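Local coordinates for PGRP-Hd - Peptidoglycan recognition protein homologue (Alvinella pompejana, PDB 3EP1) that probably recognises bacterial peptidoglycan as part of innate immunity, like other members of the peptidoglycan recognition protein family, at residues A[9-14]-A[89-94]; A[61-66]-A[81-86]; A[122-127]-A[163-168]. One frame throughout, in Å; residues are numbered along the deposited sequence.

Contact 1. Residues A[9-14]-A[89-94]; sequences QQWAAI and VIYEGR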
loop_
_atom_site.group_PDB
_atom_site.type_symbol
_atom_site.label_atom_id
_atom_site.label_comp_id
_atom_site.label_asym_id
_atom_site.label_seq_id
_atom_site.Cartn_x
_atom_site.Cartn_y
_atom_site.Cartn_z
ATOM N N GLN A 9 -4.249 13.583 12.183
ATOM C CA GLN A 9 -3.686 14.799 12.744
ATOM C C GLN A 9 -3.358 15.889 11.723
ATOM O O GLN A 9 -3.280 17.062 12.083
ATOM C CB GLN A 9 -2.442 14.479 13.574
ATOM C CG GLN A 9 -1.793 15.723 14.135
ATOM C CD GLN A 9 -0.928 15.477 15.361
ATOM O OE1 GLN A 9 -0.485 16.429 16.008
ATOM N NE2 GLN A 9 -0.685 14.206 15.689
ATOM N N GLN A 10 -3.174 15.522 10.459
ATOM C CA GLN A 10 -2.852 16.528 9.449
ATOM C C GLN A 10 -4.085 17.370 9.143
ATOM O O GLN A 10 -3.957 18.513 8.705
ATOM C CB GLN A 10 -2.301 15.877 8.171
ATOM C CG GLN A 10 -1.289 16.745 7.411
ATOM C CD GLN A 10 -0.220 15.919 6.684
ATOM O OE1 GLN A 10 0.541 15.171 7.302
ATOM N NE2 GLN A 10 -0.160 16.065 5.365
ATOM N N TRP A 11 -5.280 16.822 9.357
ATOM C CA TRP A 11 -6.476 17.627 9.131
ATOM C C TRP A 11 -7.115 18.054 10.452
ATOM O O TRP A 11 -8.281 18.428 10.489
ATOM C CB TRP A 11 -7.512 16.927 8.226
ATOM C CG TRP A 11 -7.929 15.523 8.573
ATOM C CD1 TRP A 11 -7.325 14.365 8.172
ATOM C CD2 TRP A 11 -9.077 15.130 9.335
ATOM N NE1 TRP A 11 -8.028 13.275 8.628
ATOM C CE2 TRP A 11 -9.107 13.714 9.346
ATOM C CE3 TRP A 11 -10.083 15.833 10.009
ATOM C CZ2 TRP A 11 -10.106 12.988 10.007
ATOM C CZ3 TRP A 11 -11.077 15.112 10.668
ATOM C CH2 TRP A 11 -11.081 13.703 10.661
ATOM N N ALA A 12 -6.319 18.016 11.523
ATOM C CA ALA A 12 -6.745 18.402 12.878
ATOM C C ALA A 12 -7.927 17.612 13.419
ATOM O O ALA A 12 -8.845 18.182 13.995
ATOM C CB ALA A 12 -7.070 19.884 12.920
ATOM N N ALA A 13 -7.894 16.298 13.251
ATOM C CA ALA A 13 -8.985 15.459 13.717
ATOM C C ALA A 13 -9.058 15.376 15.237
ATOM O O ALA A 13 -8.037 15.387 15.917
ATOM C CB ALA A 13 -8.843 14.054 13.129
ATOM N N ILE A 14 -10.278 15.314 15.763
ATOM C CA ILE A 14 -10.493 15.167 17.195
ATOM C C ILE A 14 -10.556 13.652 17.421
ATOM O O ILE A 14 -11.061 12.924 16.572
ATOM C CB ILE A 14 -11.826 15.813 17.631
ATOM C CG1 ILE A 14 -11.753 17.330 17.449
ATOM C CG2 ILE A 14 -12.130 15.464 19.081
ATOM C CD1 ILE A 14 -13.044 18.039 17.771
ATOM N N VAL A 89 -5.786 13.009 -3.628
ATOM C CA VAL A 89 -5.289 13.026 -2.261
ATOM C C VAL A 89 -6.145 12.104 -1.388
ATOM O O VAL A 89 -7.365 12.204 -1.383
ATOM C CB VAL A 89 -5.329 14.463 -1.682
ATOM C CG1 VAL A 89 -4.759 14.478 -0.271
ATOM C CG2 VAL A 89 -4.548 15.413 -2.597
ATOM N N ILE A 90 -5.503 11.204 -0.654
ATOM C CA ILE A 90 -6.221 10.279 0.219
ATOM C C ILE A 90 -6.119 10.719 1.678
ATOM O O ILE A 90 -5.023 10.971 2.170
ATOM C CB ILE A 90 -5.649 8.847 0.122
ATOM C CG1 ILE A 90 -5.703 8.345 -1.320
ATOM C CG2 ILE A 90 -6.444 7.915 1.007
ATOM C CD1 ILE A 90 -5.136 6.931 -1.502
ATOM N N TYR A 91 -7.253 10.797 2.373
ATOM C CA TYR A 91 -7.246 11.207 3.774
ATOM C C TYR A 91 -7.659 10.083 4.697
ATOM O O TYR A 91 -8.594 9.336 4.413
ATOM C CB TYR A 91 -8.191 12.391 4.030
ATOM C CG TYR A 91 -7.898 13.623 3.217
ATOM C CD1 TYR A 91 -8.453 13.787 1.953
ATOM C CD2 TYR A 91 -7.051 14.619 3.702
ATOM C CE1 TYR A 91 -8.179 14.909 1.190
ATOM C CE2 TYR A 91 -6.767 15.751 2.942
ATOM C CZ TYR A 91 -7.334 15.889 1.689
ATOM O OH TYR A 91 -7.071 17.007 0.922
ATOM N N GLU A 92 -6.972 9.979 5.822
ATOM C CA GLU A 92 -7.298 8.943 6.771
ATOM C C GLU A 92 -8.505 9.360 7.603
ATOM O O GLU A 92 -8.520 10.435 8.190
ATOM C CB GLU A 92 -6.110 8.649 7.695
ATOM C CG GLU A 92 -6.488 7.701 8.826
ATOM C CD GLU A 92 -5.403 7.514 9.853
ATOM O OE1 GLU A 92 -4.554 8.418 10.015
ATOM O OE2 GLU A 92 -5.421 6.459 10.520
ATOM N N GLY A 93 -9.526 8.513 7.623
ATOM C CA GLY A 93 -10.698 8.786 8.424
ATOM C C GLY A 93 -10.483 7.923 9.648
ATOM O O GLY A 93 -9.564 8.163 10.425
ATOM N N ARG A 94 -11.309 6.899 9.814
ATOM C CA ARG A 94 -11.139 6.001 10.944
ATOM C C ARG A 94 -9.921 5.127 10.679
ATOM O O ARG A 94 -9.343 4.577 11.606
ATOM C CB ARG A 94 -12.382 5.127 11.147
ATOM C CG ARG A 94 -13.638 5.922 11.365
ATOM C CD ARG A 94 -14.784 5.087 11.904
ATOM N NE ARG A 94 -15.951 5.932 12.103
ATOM C CZ ARG A 94 -17.042 5.587 12.772
ATOM N NH1 ARG A 94 -17.138 4.390 13.319
ATOM N NH2 ARG A 94 -18.030 6.459 12.910
#
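The indole of W11 presents its NE1 edge to the end of strand 90-92, overlapping the E92 carbonyl, with its CD1 corner brought up to the ring of Y91. The polar part is a hydrogen bond from W11 NE1 to E92 O, 2.9 Å long and moderately bent at the hydrogen (145°). The donor lies in the carbonyl plane of E92, and the oxygen sits only 12° out of the indole plane, so the ring is held edge-on to the backbone and its N-H, buried with the rest of the side chain, is satisfied. The apolar part is looser: W11 CD1 comes to 4.5 Å from Y91 CD2, a peripheral touch between two rings. On one face of the indole lies the methyl of A13, CB standing 3.3 Å above the plane toward the rim; the chain turns at A12, which brings this small side chain back against the ring. A chi1 of 51° seats CG between backbone N and carbonyl carbon, swinging the ring from its loop toward the strand. Tryptophan suits the place because it joins a broad apolar surface to a single N-H donor. A phenylalanine here, having no N-H, would probably leave the E92 carbonyl without its indole partner and open a gap beside Y91. The carboxylate of E92 turns to the residue just before 9-14, its OE1 accepting from R8 N, while G93 O receives R8 NH1. W11 also packs on E60, V63 and Q67 of helix 59-72, and the outermost strand 90-92 pairs with strand 82-84, so the indole is wedged between that helix and the sheet edge.

Contact 2. Residues A[61-66]-A[81-86]; sequences QIVKAL and NFLIDQ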
loop_
_atom_site.group_PDB
_atom_site.type_symbol
_atom_site.label_atom_id
_atom_site.label_comp_id
_atom_site.label_asym_id
_atom_site.label_seq_id
_atom_site.Cartn_x
_atom_site.Cartn_y
_atom_site.Cartn_z
ATOM N N GLN A 61 -10.031 21.128 5.209
ATOM C CA GLN A 61 -11.027 21.797 6.034
ATOM C C GLN A 61 -12.389 21.127 5.863
ATOM O O GLN A 61 -13.207 21.142 6.777
ATOM C CB GLN A 61 -11.132 23.282 5.669
ATOM C CG GLN A 61 -9.846 24.083 5.887
ATOM C CD GLN A 61 -10.057 25.590 5.739
ATOM O OE1 GLN A 61 -9.121 26.382 5.884
ATOM N NE2 GLN A 61 -11.294 25.989 5.455
ATOM N N ILE A 62 -12.637 20.544 4.694
ATOM C CA ILE A 62 -13.912 19.873 4.469
ATOM C C ILE A 62 -13.976 18.582 5.266
ATOM O O ILE A 62 -15.015 18.247 5.830
ATOM C CB ILE A 62 -14.146 19.534 2.977
ATOM C CG1 ILE A 62 -14.378 20.814 2.175
ATOM C CG2 ILE A 62 -15.361 18.623 2.846
ATOM C CD1 ILE A 62 -14.543 20.591 0.686
ATOM N N VAL A 63 -12.863 17.859 5.307
ATOM C CA VAL A 63 -12.809 16.609 6.043
ATOM C C VAL A 63 -13.112 16.901 7.509
ATOM O O VAL A 63 -13.881 16.191 8.152
ATOM C CB VAL A 63 -11.425 15.932 5.905
ATOM C CG1 VAL A 63 -11.370 14.686 6.746
ATOM C CG2 VAL A 63 -11.165 15.573 4.451
ATOM N N LYS A 64 -12.509 17.960 8.032
ATOM C CA LYS A 64 -12.745 18.344 9.422
ATOM C C LYS A 64 -14.230 18.650 9.612
ATOM O O LYS A 64 -14.846 18.220 10.581
ATOM C CB LYS A 64 -11.920 19.579 9.762
ATOM C CG LYS A 64 -12.218 20.192 11.119
ATOM C CD LYS A 64 -11.606 19.414 12.259
ATOM C CE LYS A 64 -11.514 20.306 13.496
ATOM N NZ LYS A 64 -10.781 19.675 14.609
ATOM N N ALA A 65 -14.794 19.399 8.673
ATOM C CA ALA A 65 -16.206 19.765 8.716
ATOM C C ALA A 65 -17.107 18.534 8.735
ATOM O O ALA A 65 -18.143 18.523 9.392
ATOM C CB ALA A 65 -16.555 20.636 7.512
ATOM N N LEU A 66 -16.722 17.504 7.991
ATOM C CA LEU A 66 -17.515 16.288 7.939
ATOM C C LEU A 66 -17.485 15.628 9.302
ATOM O O LEU A 66 -18.518 15.206 9.821
ATOM C CB LEU A 66 -16.965 15.331 6.872
ATOM C CG LEU A 66 -17.242 15.713 5.413
ATOM C CD1 LEU A 66 -16.386 14.863 4.471
ATOM C CD2 LEU A 66 -18.723 15.522 5.119
ATOM N N ASN A 81 -13.762 5.277 6.615
ATOM C CA ASN A 81 -12.426 4.764 6.920
ATOM C C ASN A 81 -11.376 5.597 6.188
ATOM O O ASN A 81 -10.258 5.760 6.670
ATOM C CB ASN A 81 -12.303 3.307 6.468
ATOM C CG ASN A 81 -13.128 2.365 7.308
ATOM O OD1 ASN A 81 -12.707 1.953 8.386
ATOM N ND2 ASN A 81 -14.317 2.029 6.827
ATOM N N PHE A 82 -11.757 6.098 5.014
ATOM C CA PHE A 82 -10.898 6.921 4.171
ATOM C C PHE A 82 -11.741 7.835 3.292
ATOM O O PHE A 82 -12.916 7.571 3.055
ATOM C CB PHE A 82 -10.036 6.059 3.241
ATOM C CG PHE A 82 -9.047 5.183 3.951
ATOM C CD1 PHE A 82 -9.347 3.855 4.223
ATOM C CD2 PHE A 82 -7.819 5.693 4.359
ATOM C CE1 PHE A 82 -8.441 3.047 4.891
ATOM C CE2 PHE A 82 -6.907 4.898 5.026
ATOM C CZ PHE A 82 -7.221 3.568 5.295
ATOM N N LEU A 83 -11.126 8.903 2.797
ATOM C CA LEU A 83 -11.800 9.844 1.914
ATOM C C LEU A 83 -10.794 10.238 0.835
ATOM O O LEU A 83 -9.601 10.320 1.101
ATOM C CB LEU A 83 -12.273 11.082 2.683
ATOM C CG LEU A 83 -13.190 10.887 3.893
ATOM C CD1 LEU A 83 -12.353 10.592 5.127
ATOM C CD2 LEU A 83 -14.017 12.145 4.122
ATOM N N ILE A 84 -11.281 10.490 -0.374
ATOM C CA ILE A 84 -10.419 10.827 -1.504
ATOM C C ILE A 84 -10.943 12.054 -2.254
ATOM O O ILE A 84 -12.128 12.114 -2.574
ATOM C CB ILE A 84 -10.357 9.620 -2.484
ATOM C CG1 ILE A 84 -10.007 8.343 -1.706
ATOM C CG2 ILE A 84 -9.368 9.893 -3.606
ATOM C CD1 ILE A 84 -9.978 7.071 -2.535
ATOM N N ASP A 85 -10.083 13.036 -2.524
ATOM C CA ASP A 85 -10.530 14.221 -3.255
ATOM C C ASP A 85 -10.240 14.092 -4.748
ATOM O O ASP A 85 -9.592 13.145 -5.183
ATOM C CB ASP A 85 -9.913 15.521 -2.694
ATOM C CG ASP A 85 -8.403 15.595 -2.858
ATOM O OD1 ASP A 85 -7.845 14.915 -3.747
ATOM O OD2 ASP A 85 -7.775 16.366 -2.099
ATOM N N GLN A 86 -10.710 15.059 -5.526
ATOM C CA GLN A 86 -10.559 15.027 -6.980
ATOM C C GLN A 86 -9.145 15.150 -7.542
ATOM O O GLN A 86 -8.919 14.921 -8.738
ATOM C CB GLN A 86 -11.502 16.067 -7.589
ATOM C CG GLN A 86 -12.954 15.790 -7.175
ATOM C CD GLN A 86 -13.949 16.800 -7.700
ATOM O OE1 GLN A 86 -13.767 18.005 -7.532
ATOM N NE2 GLN A 86 -15.019 16.316 -8.333
#
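L83 meets L66 methyl to methyl: L83 CD2 and L66 CD1 are 3.6 Å apart, in firm van der Waals contact, and the two side chains run antiparallel alongside one another. The same methyl of L83 serves a second neighbour, reaching V63 CG2 at a looser 4.5 Å. One branch of a strand leucine is thus shared by two helix residues three positions apart, which lie almost one turn from each other and so face the same way. In L83 a chi1 of -56° sets CG anti to the carbonyl carbon, and a chi2 of 84° then turns CD2 toward the helix. L66 has its CG in the same relation to its own backbone, with CD1 as the methyl that reaches inward.

The next shell is backbone. The hydrogen bonds from A65 N to Q61 O (3.0 Å) and from L66 N to I62 O (2.9 Å) help hold this turn of helix, and with it the spacing of V63 and L66. L83 is fixed by strand pairing with Y91 on one flank of 82-84, and the side chain of A114 in strand 110-115 packs against it. Alternation along the strand turns F82 and I84 to the other side of the sheet, where they rest on helix 126-141; F82 also makes an edge-to-face contact with W96. The sheet is therefore sandwiched between helix 59-72 and helix 126-141, as expected of an amidase-like alpha/beta domain. V63 gains a further partner in W11.

Valine and leucine suit this interface because branched aliphatic groups fill it without needing polar partners. What binds helix to strand here is dispersion and the exclusion of water, which sets no strict direction and lets shape complementarity choose the fit.

Contact 3. Residues A[122-127]-A[163-168]; sequences KEPSQA and YDMLDR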
loop_
_atom_site.group_PDB
_atom_site.type_symbol
_atom_site.label_atom_id
_atom_site.label_comp_id
_atom_site.label_asym_id
_atom_site.label_seq_id
_atom_site.Cartn_x
_atom_site.Cartn_y
_atom_site.Cartn_z
ATOM N N LYS A 122 -21.144 14.062 -13.673
ATOM C CA LYS A 122 -19.768 13.962 -14.151
ATOM C C LYS A 122 -18.977 12.830 -13.501
ATOM O O LYS A 122 -19.003 12.658 -12.281
ATOM C CB LYS A 122 -19.017 15.268 -13.883
ATOM C CG LYS A 122 -19.604 16.498 -14.529
ATOM C CD LYS A 122 -18.885 17.756 -14.041
ATOM C CE LYS A 122 -19.061 17.957 -12.534
ATOM N NZ LYS A 122 -18.444 19.230 -12.073
ATOM N N GLU A 123 -18.254 12.074 -14.318
ATOM C CA GLU A 123 -17.430 10.997 -13.796
ATOM C C GLU A 123 -16.299 11.632 -13.003
ATOM O O GLU A 123 -15.939 12.784 -13.253
ATOM C CB GLU A 123 -16.852 10.170 -14.938
ATOM C CG GLU A 123 -17.875 9.297 -15.609
ATOM C CD GLU A 123 -17.332 8.605 -16.839
ATOM O OE1 GLU A 123 -18.107 7.845 -17.462
ATOM O OE2 GLU A 123 -16.142 8.822 -17.183
ATOM N N PRO A 124 -15.727 10.896 -12.031
ATOM C CA PRO A 124 -14.630 11.421 -11.217
ATOM C C PRO A 124 -13.342 11.571 -12.021
ATOM O O PRO A 124 -13.101 10.816 -12.970
ATOM C CB PRO A 124 -14.496 10.373 -10.117
ATOM C CG PRO A 124 -14.855 9.127 -10.819
ATOM C CD PRO A 124 -16.087 9.538 -11.587
ATOM N N SER A 125 -12.515 12.538 -11.630
ATOM C CA SER A 125 -11.244 12.782 -12.309
ATOM C C SER A 125 -10.429 11.504 -12.344
ATOM O O SER A 125 -10.646 10.593 -11.543
ATOM C CB SER A 125 -10.447 13.871 -11.586
ATOM O OG SER A 125 -10.059 13.465 -10.284
ATOM N N GLN A 126 -9.483 11.438 -13.270
ATOM C CA GLN A 126 -8.641 10.263 -13.388
ATOM C C GLN A 126 -7.763 10.162 -12.157
ATOM O O GLN A 126 -7.416 9.066 -11.717
ATOM C CB GLN A 126 -7.764 10.358 -14.635
ATOM C CG GLN A 126 -6.907 9.133 -14.869
ATOM C CD GLN A 126 -7.731 7.898 -15.183
ATOM O OE1 GLN A 126 -8.498 7.878 -16.152
ATOM N NE2 GLN A 126 -7.576 6.856 -14.368
ATOM N N ALA A 127 -7.407 11.320 -11.604
ATOM C CA ALA A 127 -6.556 11.376 -10.424
ATOM C C ALA A 127 -7.216 10.697 -9.236
ATOM O O ALA A 127 -6.551 10.029 -8.453
ATOM C CB ALA A 127 -6.235 12.822 -10.086
ATOM N N TYR A 163 -21.407 5.304 -10.657
ATOM C CA TYR A 163 -21.971 3.967 -10.784
ATOM C C TYR A 163 -21.878 3.454 -12.222
ATOM O O TYR A 163 -21.506 2.307 -12.456
ATOM C CB TYR A 163 -23.438 3.987 -10.345
ATOM C CG TYR A 163 -24.146 2.667 -10.486
ATOM C CD1 TYR A 163 -24.022 1.678 -9.513
ATOM C CD2 TYR A 163 -24.938 2.402 -11.598
ATOM C CE1 TYR A 163 -24.677 0.458 -9.641
ATOM C CE2 TYR A 163 -25.594 1.187 -11.740
ATOM C CZ TYR A 163 -25.462 0.220 -10.759
ATOM O OH TYR A 163 -26.128 -0.982 -10.890
ATOM N N ASP A 164 -22.224 4.307 -13.179
ATOM C CA ASP A 164 -22.188 3.936 -14.591
ATOM C C ASP A 164 -20.815 3.453 -15.016
ATOM O O ASP A 164 -20.692 2.465 -15.734
ATOM C CB ASP A 164 -22.573 5.130 -15.469
ATOM C CG ASP A 164 -24.056 5.427 -15.441
ATOM O OD1 ASP A 164 -24.443 6.517 -15.915
ATOM O OD2 ASP A 164 -24.829 4.577 -14.956
ATOM N N MET A 165 -19.791 4.167 -14.564
ATOM C CA MET A 165 -18.404 3.861 -14.896
ATOM C C MET A 165 -17.863 2.537 -14.360
ATOM O O MET A 165 -17.142 1.824 -15.066
ATOM C CB MET A 165 -17.508 4.994 -14.409
ATOM C CG MET A 165 -16.050 4.740 -14.672
ATOM S SD MET A 165 -15.052 6.014 -13.947
ATOM C CE MET A 165 -14.738 5.271 -12.328
ATOM N N LEU A 166 -18.179 2.217 -13.109
ATOM C CA LEU A 166 -17.705 0.962 -12.524
ATOM C C LEU A 166 -18.490 -0.191 -13.131
ATOM O O LEU A 166 -17.961 -1.280 -13.348
ATOM C CB LEU A 166 -17.910 0.960 -11.012
ATOM C CG LEU A 166 -17.225 2.096 -10.268
ATOM C CD1 LEU A 166 -17.648 2.064 -8.820
ATOM C CD2 LEU A 166 -15.715 1.959 -10.410
ATOM N N ASP A 167 -19.760 0.072 -13.412
ATOM C CA ASP A 167 -20.639 -0.935 -13.981
ATOM C C ASP A 167 -20.217 -1.442 -15.358
ATOM O O ASP A 167 -20.464 -2.602 -15.690
ATOM C CB ASP A 167 -22.067 -0.392 -14.055
ATOM C CG ASP A 167 -23.070 -1.460 -14.416
ATOM O OD1 ASP A 167 -23.067 -1.924 -15.571
ATOM O OD2 ASP A 167 -23.858 -1.845 -13.533
ATOM N N ARG A 168 -19.599 -0.591 -16.171
ATOM C CA ARG A 168 -19.191 -1.037 -17.503
ATOM C C ARG A 168 -17.758 -1.539 -17.539
ATOM O O ARG A 168 -17.298 -2.048 -18.567
ATOM C CB ARG A 168 -19.378 0.074 -18.547
ATOM C CG ARG A 168 -18.609 1.333 -18.267
ATOM C CD ARG A 168 -18.708 2.281 -19.444
ATOM N NE ARG A 168 -18.108 3.573 -19.137
ATOM C CZ ARG A 168 -18.711 4.527 -18.438
ATOM N NH1 ARG A 168 -19.940 4.345 -17.975
ATOM N NH2 ARG A 168 -18.076 5.655 -18.182
#
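The loop leading into helix 126-141 is laid against the last helix of the chain, 160-167, through an apolar contact beneath a surface ion pair. E123 and R168 approach from opposite directions, and their carboxylate and guanidinium planes are tilted only 27° from each other. E123 OE1 meets the edge of the guanidinium at R168 NH2 in a salt bridge; the modelled separation, 2.3 Å, is too short to be taken literally. R168 starts with CG between backbone N and carbonyl carbon (chi1 59°), then runs extended to NE, which folds it back over helix 160-167 so that M165 CA lies against one guanidinium face.

S125 is the N-cap of helix 126-141: its OG caps L128 N and also bonds to Q86 O, so the start of the helix is tied to the loop after strand 82-84. P124 suits the position just before the cap, since its ring stiffens the approach and offers an apolar surface.

Below the ion pair, P124 CG touches M165 CE at 4.1 Å. M165 leaves its helix with CG anti to the backbone N and bends only at chi3 (91°), an unbranched, pliable chain suited to reaching a proline. Its buried side chain also packs on L172 and C173, the latter disulfide-bonded to C169, while P124 leans on F119.

From the N terminus, the chain first passes through 9-14, whose partner 89-94 comes only after 74 intervening residues; contact 1 thus closes the longest loop of the three. Inside that loop lies contact 2, a shorter closure between helix 59-72 and strand 82-84. The two adjoin: W11 packs on K64, A12 O probably accepts a hydrogen bond from K64 NZ, and strands 82-84 and 90-92 are neighbours in one sheet. Contact 3 follows in series, closing a separate loop of 35 residues between the start of helix 126-141 and the C-terminal helix, about 25 Å, centre to centre, from contact 1. It meets contact 2 where A127 CB packs on Q86 O.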